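Local coordinates for protein putidaredoxin reductase (PDB 1Q1R) that probably passes electrons from NADH through its bound FAD to putidaredoxin, the iron-sulfur protein that supplies the cytochrome P450cam monooxygenase, at residues A[260-268]-A[279-288]; A[340-351]-A[363-374]. All blocks are in the same frame, centred on the assembly; numbering follows the deposited sequence.

Contact 1 of 2, residues A[260-268]-A[279-288]. With FAD (flavin-adenine dinucleotide), chain C.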
# COMPACT_ATOMS: atom_id res chain seq x y z
N LEU A 260 -21.43 11.75 0.59
CA LEU A 260 -20.13 12.39 0.45
C LEU A 260 -19.58 12.08 -0.93
O LEU A 260 -19.86 11.01 -1.48
CB LEU A 260 -19.17 11.89 1.53
CG LEU A 260 -19.64 12.08 2.97
CD1 LEU A 260 -18.60 11.52 3.92
CD2 LEU A 260 -19.89 13.55 3.25
N GLN A 261 -18.81 13.00 -1.50
CA GLN A 261 -18.26 12.78 -2.83
C GLN A 261 -17.30 11.60 -2.86
O GLN A 261 -16.43 11.47 -2.00
CB GLN A 261 -17.53 14.03 -3.32
CG GLN A 261 -17.35 14.08 -4.83
CD GLN A 261 -16.37 15.14 -5.28
OE1 GLN A 261 -16.36 16.26 -4.75
NE2 GLN A 261 -15.55 14.81 -6.27
N VAL A 262 -17.47 10.74 -3.85
CA VAL A 262 -16.63 9.56 -4.00
C VAL A 262 -16.27 9.36 -5.47
O VAL A 262 -17.05 9.67 -6.36
CB VAL A 262 -17.36 8.30 -3.48
CG1 VAL A 262 -16.59 7.05 -3.87
CG2 VAL A 262 -17.51 8.37 -1.97
N ASP A 263 -15.06 8.85 -5.70
CA ASP A 263 -14.56 8.58 -7.04
C ASP A 263 -13.30 7.73 -6.88
O ASP A 263 -12.20 8.26 -6.78
CB ASP A 263 -14.23 9.89 -7.76
CG ASP A 263 -13.72 9.66 -9.18
OD1 ASP A 263 -13.37 10.65 -9.85
OD2 ASP A 263 -13.68 8.49 -9.62
N ASN A 264 -13.48 6.41 -6.88
CA ASN A 264 -12.37 5.49 -6.70
C ASN A 264 -11.62 5.96 -5.47
O ASN A 264 -10.41 6.16 -5.50
CB ASN A 264 -11.43 5.51 -7.91
CG ASN A 264 -10.35 4.43 -7.84
OD1 ASN A 264 -9.98 3.98 -6.75
ND2 ASN A 264 -9.84 4.02 -8.99
N GLY A 265 -12.37 6.16 -4.39
CA GLY A 265 -11.79 6.63 -3.15
C GLY A 265 -12.65 7.74 -2.60
O GLY A 265 -13.54 8.25 -3.29
N ILE A 266 -12.41 8.11 -1.34
CA ILE A 266 -13.17 9.18 -0.70
C ILE A 266 -12.47 10.51 -0.97
O ILE A 266 -11.35 10.75 -0.51
CB ILE A 266 -13.28 8.93 0.81
CG1 ILE A 266 -13.97 7.58 1.06
CG2 ILE A 266 -14.06 10.06 1.48
CD1 ILE A 266 -14.09 7.19 2.51
N VAL A 267 -13.14 11.37 -1.74
CA VAL A 267 -12.59 12.67 -2.10
C VAL A 267 -12.42 13.62 -0.92
O VAL A 267 -13.34 13.82 -0.13
CB VAL A 267 -13.49 13.36 -3.16
CG1 VAL A 267 -12.94 14.74 -3.51
CG2 VAL A 267 -13.57 12.49 -4.41
N ILE A 268 -11.22 14.18 -0.79
CA ILE A 268 -10.92 15.11 0.29
C ILE A 268 -10.20 16.33 -0.29
O ILE A 268 -9.56 16.24 -1.34
CB ILE A 268 -10.01 14.48 1.37
CG1 ILE A 268 -8.67 14.06 0.76
CG2 ILE A 268 -10.71 13.28 1.97
CD1 ILE A 268 -7.63 13.69 1.80
N ILE A 279 -16.17 15.92 8.51
CA ILE A 279 -15.72 14.58 8.17
C ILE A 279 -14.48 14.60 7.26
O ILE A 279 -14.49 15.20 6.19
CB ILE A 279 -16.82 13.77 7.44
CG1 ILE A 279 -18.10 13.75 8.27
CG2 ILE A 279 -16.34 12.34 7.19
CD1 ILE A 279 -19.29 13.12 7.55
N MET A 280 -13.43 13.93 7.71
CA MET A 280 -12.19 13.84 6.93
C MET A 280 -11.94 12.39 6.52
O MET A 280 -12.56 11.47 7.07
CB MET A 280 -11.01 14.35 7.77
CG MET A 280 -11.15 15.78 8.26
SD MET A 280 -9.73 16.34 9.25
CE MET A 280 -9.97 15.44 10.71
N ALA A 281 -11.05 12.18 5.56
CA ALA A 281 -10.69 10.84 5.10
C ALA A 281 -9.16 10.77 5.11
O ALA A 281 -8.49 11.79 4.98
CB ALA A 281 -11.22 10.58 3.70
N VAL A 282 -8.61 9.56 5.25
CA VAL A 282 -7.15 9.41 5.33
C VAL A 282 -6.69 7.99 4.98
O VAL A 282 -7.39 7.02 5.25
CB VAL A 282 -6.67 9.76 6.76
CG1 VAL A 282 -7.30 8.80 7.75
CG2 VAL A 282 -5.16 9.71 6.85
N GLY A 283 -5.51 7.89 4.37
CA GLY A 283 -4.95 6.59 4.03
C GLY A 283 -5.31 6.03 2.67
O GLY A 283 -5.58 6.78 1.73
N ASP A 284 -5.30 4.70 2.57
CA ASP A 284 -5.62 4.00 1.33
C ASP A 284 -6.96 4.40 0.71
O ASP A 284 -7.14 4.32 -0.49
CB ASP A 284 -5.64 2.48 1.56
CG ASP A 284 -4.26 1.90 1.82
OD1 ASP A 284 -3.30 2.66 2.04
OD2 ASP A 284 -4.14 0.65 1.80
N CYS A 285 -7.90 4.82 1.55
CA CYS A 285 -9.24 5.17 1.07
C CYS A 285 -9.40 6.59 0.56
O CYS A 285 -10.43 6.93 -0.01
CB CYS A 285 -10.27 4.96 2.19
SG CYS A 285 -10.30 6.28 3.44
N ALA A 286 -8.38 7.43 0.75
CA ALA A 286 -8.47 8.83 0.36
C ALA A 286 -7.95 9.22 -1.02
O ALA A 286 -6.81 8.93 -1.38
CB ALA A 286 -7.80 9.70 1.42
N ARG A 287 -8.81 9.88 -1.79
CA ARG A 287 -8.43 10.38 -3.10
C ARG A 287 -8.23 11.87 -2.88
O ARG A 287 -9.16 12.59 -2.52
CB ARG A 287 -9.52 10.14 -4.14
CG ARG A 287 -9.20 10.79 -5.49
CD ARG A 287 -10.01 10.18 -6.61
NE ARG A 287 -9.65 8.78 -6.80
CZ ARG A 287 -8.53 8.37 -7.39
NH1 ARG A 287 -7.65 9.26 -7.85
NH2 ARG A 287 -8.28 7.08 -7.51
N PHE A 288 -7.00 12.34 -3.08
CA PHE A 288 -6.68 13.74 -2.86
C PHE A 288 -6.01 14.36 -4.08
O PHE A 288 -5.59 13.66 -5.00
CB PHE A 288 -5.76 13.87 -1.65
CG PHE A 288 -4.40 13.25 -1.85
CD1 PHE A 288 -3.31 14.05 -2.20
CD2 PHE A 288 -4.22 11.88 -1.71
CE1 PHE A 288 -2.05 13.48 -2.40
CE2 PHE A 288 -2.96 11.30 -1.91
CZ PHE A 288 -1.88 12.10 -2.26
PA FAD C . -6.23 -0.49 6.28
O1A FAD C . -7.04 -1.28 5.33
O2A FAD C . -4.94 -1.05 6.75
O5B FAD C . -7.11 -0.13 7.58
C5B FAD C . -8.50 0.18 7.48
C4B FAD C . -9.25 -0.56 8.61
O4B FAD C . -10.59 0.03 8.78
C3B FAD C . -9.48 -2.03 8.24
O3B FAD C . -9.35 -2.84 9.42
C2B FAD C . -10.92 -2.05 7.78
O2B FAD C . -11.49 -3.34 7.98
C1B FAD C . -11.55 -1.05 8.73
N9A FAD C . -12.91 -0.59 8.32
C8A FAD C . -13.31 -0.26 7.08
N7A FAD C . -14.60 0.08 7.12
C5A FAD C . -15.02 -0.04 8.38
C6A FAD C . -16.24 0.17 9.02
N6A FAD C . -17.31 0.56 8.32
N1A FAD C . -16.34 -0.04 10.35
C2A FAD C . -15.28 -0.44 11.07
N3A FAD C . -14.10 -0.65 10.47
C4A FAD C . -13.94 -0.46 9.14
N1 FAD C . 3.14 -0.07 2.05
C2 FAD C . 4.45 0.42 1.95
O2 FAD C . 4.65 1.63 1.91
N3 FAD C . 5.52 -0.49 1.91
C4 FAD C . 5.27 -1.88 1.97
O4 FAD C . 6.22 -2.67 1.97
C4X FAD C . 3.95 -2.37 2.07
N5 FAD C . 3.71 -3.70 2.18
C5X FAD C . 2.45 -4.20 2.35
C6 FAD C . 2.24 -5.59 2.50
C7 FAD C . 0.94 -6.10 2.70
C7M FAD C . 0.74 -7.62 2.82
C8 FAD C . -0.17 -5.21 2.77
C8M FAD C . -1.59 -5.73 3.01
C9 FAD C . 0.04 -3.83 2.62
C9A FAD C . 1.34 -3.32 2.41
N10 FAD C . 1.57 -1.92 2.28
C10 FAD C . 2.89 -1.45 2.11
C1' FAD C . 0.43 -0.96 2.31
C2' FAD C . 0.33 -0.27 3.67
O2' FAD C . 0.40 -1.26 4.70
C3' FAD C . -0.97 0.54 3.79
O3' FAD C . -1.06 1.45 2.69
C4' FAD C . -1.01 1.32 5.11
O4' FAD C . -0.91 0.41 6.21
C5' FAD C . -2.30 2.14 5.27
O5' FAD C . -3.45 1.31 5.49
P FAD C . -4.83 2.01 5.98
O1P FAD C . -4.77 2.17 7.44
O2P FAD C . -5.03 3.23 5.16
O3P FAD C . -5.98 0.94 5.56

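Contact 2 of 2, residues A[340-351]-A[363-374]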
# COMPACT_ATOMS: atom_id res chain seq x y z
N MET A 340 10.96 3.34 -4.13
CA MET A 340 10.41 4.12 -5.23
C MET A 340 9.90 5.47 -4.75
O MET A 340 9.23 5.57 -3.72
CB MET A 340 9.25 3.34 -5.87
CG MET A 340 9.59 1.95 -6.42
SD MET A 340 10.16 0.68 -5.23
CE MET A 340 11.76 0.22 -5.98
N VAL A 341 10.23 6.53 -5.50
CA VAL A 341 9.76 7.87 -5.16
C VAL A 341 9.10 8.52 -6.37
O VAL A 341 9.57 8.39 -7.50
CB VAL A 341 10.92 8.78 -4.67
CG1 VAL A 341 12.02 8.85 -5.71
CG2 VAL A 341 10.38 10.17 -4.37
N GLY A 342 7.99 9.21 -6.12
CA GLY A 342 7.26 9.88 -7.19
C GLY A 342 6.29 8.97 -7.92
O GLY A 342 6.19 7.78 -7.62
N LEU A 343 5.58 9.55 -8.88
CA LEU A 343 4.61 8.82 -9.69
C LEU A 343 5.08 8.86 -11.14
O LEU A 343 5.25 9.93 -11.71
CB LEU A 343 3.23 9.47 -9.56
CG LEU A 343 2.75 9.61 -8.11
CD1 LEU A 343 1.42 10.34 -8.06
CD2 LEU A 343 2.65 8.23 -7.47
N SER A 344 5.28 7.68 -11.71
CA SER A 344 5.77 7.54 -13.09
C SER A 344 4.76 7.82 -14.20
O SER A 344 5.14 8.01 -15.36
CB SER A 344 6.33 6.13 -13.28
OG SER A 344 5.34 5.16 -12.99
N GLU A 345 3.48 7.86 -13.85
CA GLU A 345 2.42 8.09 -14.82
C GLU A 345 2.68 9.28 -15.74
O GLU A 345 2.86 10.41 -15.29
CB GLU A 345 1.09 8.27 -14.07
CG GLU A 345 -0.15 8.15 -14.93
CD GLU A 345 -0.59 9.48 -15.52
OE1 GLU A 345 0.18 10.06 -16.31
OE2 GLU A 345 -1.71 9.94 -15.18
N GLY A 346 2.71 9.02 -17.05
CA GLY A 346 2.93 10.08 -18.02
C GLY A 346 4.35 10.29 -18.51
O GLY A 346 4.63 11.27 -19.21
N TYR A 347 5.25 9.38 -18.17
CA TYR A 347 6.64 9.51 -18.59
C TYR A 347 6.77 9.17 -20.07
O TYR A 347 6.04 8.31 -20.58
CB TYR A 347 7.54 8.57 -17.76
CG TYR A 347 7.46 7.11 -18.16
CD1 TYR A 347 8.27 6.60 -19.17
CD2 TYR A 347 6.55 6.25 -17.55
CE1 TYR A 347 8.18 5.27 -19.57
CE2 TYR A 347 6.45 4.92 -17.94
CZ TYR A 347 7.27 4.44 -18.95
OH TYR A 347 7.16 3.12 -19.34
N ASP A 348 7.69 9.84 -20.75
CA ASP A 348 7.91 9.59 -22.17
C ASP A 348 9.29 8.99 -22.41
O ASP A 348 9.70 8.80 -23.56
CB ASP A 348 7.74 10.87 -22.99
CG ASP A 348 8.55 12.02 -22.44
OD1 ASP A 348 9.77 11.85 -22.25
OD2 ASP A 348 7.96 13.09 -22.21
N ARG A 349 10.01 8.71 -21.33
CA ARG A 349 11.32 8.09 -21.43
C ARG A 349 11.96 7.87 -20.07
O ARG A 349 11.66 8.57 -19.10
CB ARG A 349 12.27 8.92 -22.30
CG ARG A 349 12.71 10.24 -21.70
CD ARG A 349 14.11 10.57 -22.17
NE ARG A 349 14.50 11.93 -21.85
CZ ARG A 349 15.75 12.38 -21.92
NH1 ARG A 349 16.73 11.57 -22.29
NH2 ARG A 349 16.02 13.64 -21.61
N ILE A 350 12.85 6.89 -20.02
CA ILE A 350 13.54 6.58 -18.78
C ILE A 350 15.03 6.64 -19.02
O ILE A 350 15.50 6.49 -20.15
CB ILE A 350 13.19 5.16 -18.28
CG1 ILE A 350 13.87 4.11 -19.16
CG2 ILE A 350 11.68 4.95 -18.29
CD1 ILE A 350 13.80 2.70 -18.61
N ILE A 351 15.77 6.90 -17.95
CA ILE A 351 17.22 6.96 -18.02
C ILE A 351 17.70 6.05 -16.90
O ILE A 351 17.36 6.24 -15.73
CB ILE A 351 17.74 8.39 -17.79
CG1 ILE A 351 17.25 9.30 -18.92
CG2 ILE A 351 19.27 8.39 -17.73
CD1 ILE A 351 17.71 10.74 -18.81
N VAL A 363 16.49 4.21 -11.74
CA VAL A 363 15.81 4.45 -13.00
C VAL A 363 15.02 5.74 -12.89
O VAL A 363 14.13 5.87 -12.04
CB VAL A 363 14.85 3.29 -13.36
CG1 VAL A 363 14.24 3.51 -14.73
CG2 VAL A 363 15.61 1.96 -13.33
N PHE A 364 15.37 6.71 -13.73
CA PHE A 364 14.69 8.00 -13.71
C PHE A 364 13.59 8.05 -14.76
O PHE A 364 13.82 7.77 -15.93
CB PHE A 364 15.70 9.13 -13.96
CG PHE A 364 16.77 9.24 -12.91
CD1 PHE A 364 17.88 8.39 -12.93
CD2 PHE A 364 16.65 10.17 -11.87
CE1 PHE A 364 18.85 8.46 -11.93
CE2 PHE A 364 17.62 10.24 -10.87
CZ PHE A 364 18.72 9.39 -10.90
N TYR A 365 12.39 8.41 -14.33
CA TYR A 365 11.25 8.53 -15.24
C TYR A 365 11.04 10.00 -15.56
O TYR A 365 10.79 10.81 -14.66
CB TYR A 365 9.98 7.95 -14.59
CG TYR A 365 10.05 6.46 -14.35
CD1 TYR A 365 10.87 5.94 -13.35
CD2 TYR A 365 9.32 5.58 -15.13
CE1 TYR A 365 10.96 4.56 -13.14
CE2 TYR A 365 9.40 4.20 -14.93
CZ TYR A 365 10.22 3.70 -13.94
OH TYR A 365 10.30 2.34 -13.75
N LEU A 366 11.16 10.35 -16.84
CA LEU A 366 11.00 11.74 -17.25
C LEU A 366 9.89 11.98 -18.27
O LEU A 366 9.54 11.10 -19.05
CB LEU A 366 12.32 12.27 -17.84
CG LEU A 366 13.58 12.32 -16.98
CD1 LEU A 366 14.14 10.92 -16.79
CD2 LEU A 366 14.62 13.21 -17.65
N GLN A 367 9.36 13.19 -18.22
CA GLN A 367 8.34 13.64 -19.15
C GLN A 367 9.00 14.91 -19.68
O GLN A 367 8.86 15.98 -19.10
CB GLN A 367 7.04 13.99 -18.43
CG GLN A 367 5.90 14.30 -19.38
CD GLN A 367 4.62 14.69 -18.66
OE1 GLN A 367 3.56 14.78 -19.27
NE2 GLN A 367 4.72 14.94 -17.36
N GLY A 368 9.74 14.76 -20.77
CA GLY A 368 10.47 15.89 -21.32
C GLY A 368 11.78 15.93 -20.56
O GLY A 368 12.58 15.00 -20.65
N ASP A 369 12.00 16.99 -19.80
CA ASP A 369 13.22 17.12 -19.01
C ASP A 369 12.89 17.10 -17.52
O ASP A 369 13.78 17.17 -16.68
CB ASP A 369 13.95 18.42 -19.34
CG ASP A 369 14.48 18.45 -20.77
OD1 ASP A 369 15.05 17.44 -21.22
OD2 ASP A 369 14.32 19.50 -21.43
N ARG A 370 11.61 16.99 -17.21
CA ARG A 370 11.16 16.95 -15.83
C ARG A 370 11.18 15.53 -15.29
O ARG A 370 10.66 14.61 -15.92
CB ARG A 370 9.74 17.51 -15.71
CG ARG A 370 9.18 17.41 -14.30
CD ARG A 370 7.69 17.70 -14.25
NE ARG A 370 7.15 17.41 -12.93
CZ ARG A 370 5.85 17.42 -12.63
NH1 ARG A 370 4.96 17.72 -13.57
NH2 ARG A 370 5.45 17.14 -11.40
N VAL A 371 11.79 15.35 -14.12
CA VAL A 371 11.86 14.04 -13.49
C VAL A 371 10.56 13.80 -12.73
O VAL A 371 10.23 14.55 -11.82
CB VAL A 371 13.06 13.94 -12.52
CG1 VAL A 371 13.08 12.56 -11.86
CG2 VAL A 371 14.37 14.17 -13.28
N LEU A 372 9.83 12.75 -13.11
CA LEU A 372 8.56 12.41 -12.47
C LEU A 372 8.74 11.47 -11.29
O LEU A 372 8.11 11.64 -10.24
CB LEU A 372 7.62 11.77 -13.48
CG LEU A 372 7.12 12.63 -14.65
CD1 LEU A 372 6.36 11.75 -15.63
CD2 LEU A 372 6.23 13.75 -14.12
N ALA A 373 9.59 10.46 -11.45
CA ALA A 373 9.82 9.49 -10.40
C ALA A 373 11.14 8.78 -10.59
O ALA A 373 11.76 8.86 -11.65
CB ALA A 373 8.68 8.46 -10.39
N VAL A 374 11.59 8.09 -9.54
CA VAL A 374 12.83 7.35 -9.60
C VAL A 374 12.67 6.05 -8.82
O VAL A 374 12.22 6.06 -7.67
CB VAL A 374 14.01 8.13 -8.99
CG1 VAL A 374 15.30 7.33 -9.17
CG2 VAL A 374 14.13 9.50 -9.65

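Contact 1 of 2, residues A[260-268]-A[279-288]
Arg287 reaches back over the turn at 263-265 and binds the backbone carbonyl of Asn264. NE and NH2 both donate to Asn264 O, at 3.0 Å and 3.1 Å, and approach from the same face of that carbonyl's plane. NE sits well above the plane, while NH2 is tilted only 20° from it. A very short, bent approach of NE to Asp263 O is at best a weak, doubtful bond. The bend of the arginine chain at chi3 (-65°) turns the guanidinium toward this turn. Arg298 NE is a further donor to Asn264 O, so the carbonyl is held by two arginines. The Asn264 amide lies across the guanidinium, its plane turned 68° from it.

Next to the turn the two segments pair as parallel strands, Ile266 beside Ala286 and Val267 beside Arg287. Ile266 N donates to Cys285 O at 2.7 Å, almost straight. Arg287 N returns a bond to Ile266 O, and Ile268 N donates to Arg287 O at 3.1 Å. Ala281 CB meets CG2 of both Ile266 and Ile268. The second approach, 3.2 Å from Ile268 CG2 to Ala281 CB, is tight. Ala281 O is buried here without a polar partner in the model.

The loop between strands 279-281 and 286-290 reaches the cofactor. Asp284 N donates to FAD O2P, and FAD O3' donates to Asp284 OD1 at 2.6 Å. Asp284 OD2 pairs with Arg134. Gly283 CA passes 3.5 Å from FAD O2P.

The contact lies in the FAD-binding part of a glutathione reductase fold. Strand 279-281 is an edge strand of the five-stranded parallel sheet, beside strand 105-108, and Met280 and Val282 pack on helix 302-316. Leu260 and Ile266 rest on helix 253-257. Strand 266-267 is an edge strand of a small mixed sheet, in which strand 286-290 pairs next with strand 295-298.

Contact 2 of 2, residues A[340-351]-A[363-374]
Tyr365 turns the edge of its ring to the face of Tyr347 in a T-shaped stack. The planes stand at 85° and the centroids are 5.3 Å apart. Tyr365 CD2 does the touching, over the rim of the Tyr347 ring. With Tyr347 CG between its backbone N and carbonyl carbon (chi1 77°), the ring presents that face to Tyr365. Ser344 CB also packs on Tyr365 CD2, at 3.6 Å. Ile350 lies beside Tyr365, pointing the same way, with its CG2 at the ring. Its CD1 crosses to Val363 CG1.

On the sheet face of Phe364 and Leu366, Ile351 lays CG1 and CD1 against Leu366 CD1. Ile351 CD1 also sits over one face of the Arg349 guanidinium. Arg349 NH2 makes a long salt bridge to Asp369 OD1, 3.9 Å away, with the two planar groups 69° apart. Leu372 CD1 packs against the turn at 344-347, 4.0 Å from Tyr347 CB.

Strand 349-353 pairs with strand 360-367 as a hairpin, and strand 336-342 with strand 370-377, all in one five-stranded antiparallel sheet. Classic beta bulges set Asp348 and Arg349 against Leu366, and Leu372 and Ala373 against Tyr365. Asp348 N donates to Leu366 O at 2.8 Å.

Backbone bonds and apolar packing thus hold most of the contact, while Arg349 and Asp369 meet near the turn 367-370, where the long ion pair probably adds little.

Contact 1 and contact 2 follow one another along the chain and do not touch. Their centres lie 26 Å apart, though the nearest atoms come within about 7 Å. Contact 1 lies in the pyridine nucleotide-disulphide oxidoreductase part of the chain and contact 2 in the reductase C-terminal part. Both relate to the FAD, but differently. The 279-288 segment binds the cofactor directly, at a phosphate oxygen and a ribityl hydroxyl. Contact 2 only approaches it: the side chain of Met340 is about 9 Å from the FAD. Contact 1 thus helps to form the FAD pocket, and contact 2 joins four strands of the C-terminal antiparallel sheet nearby.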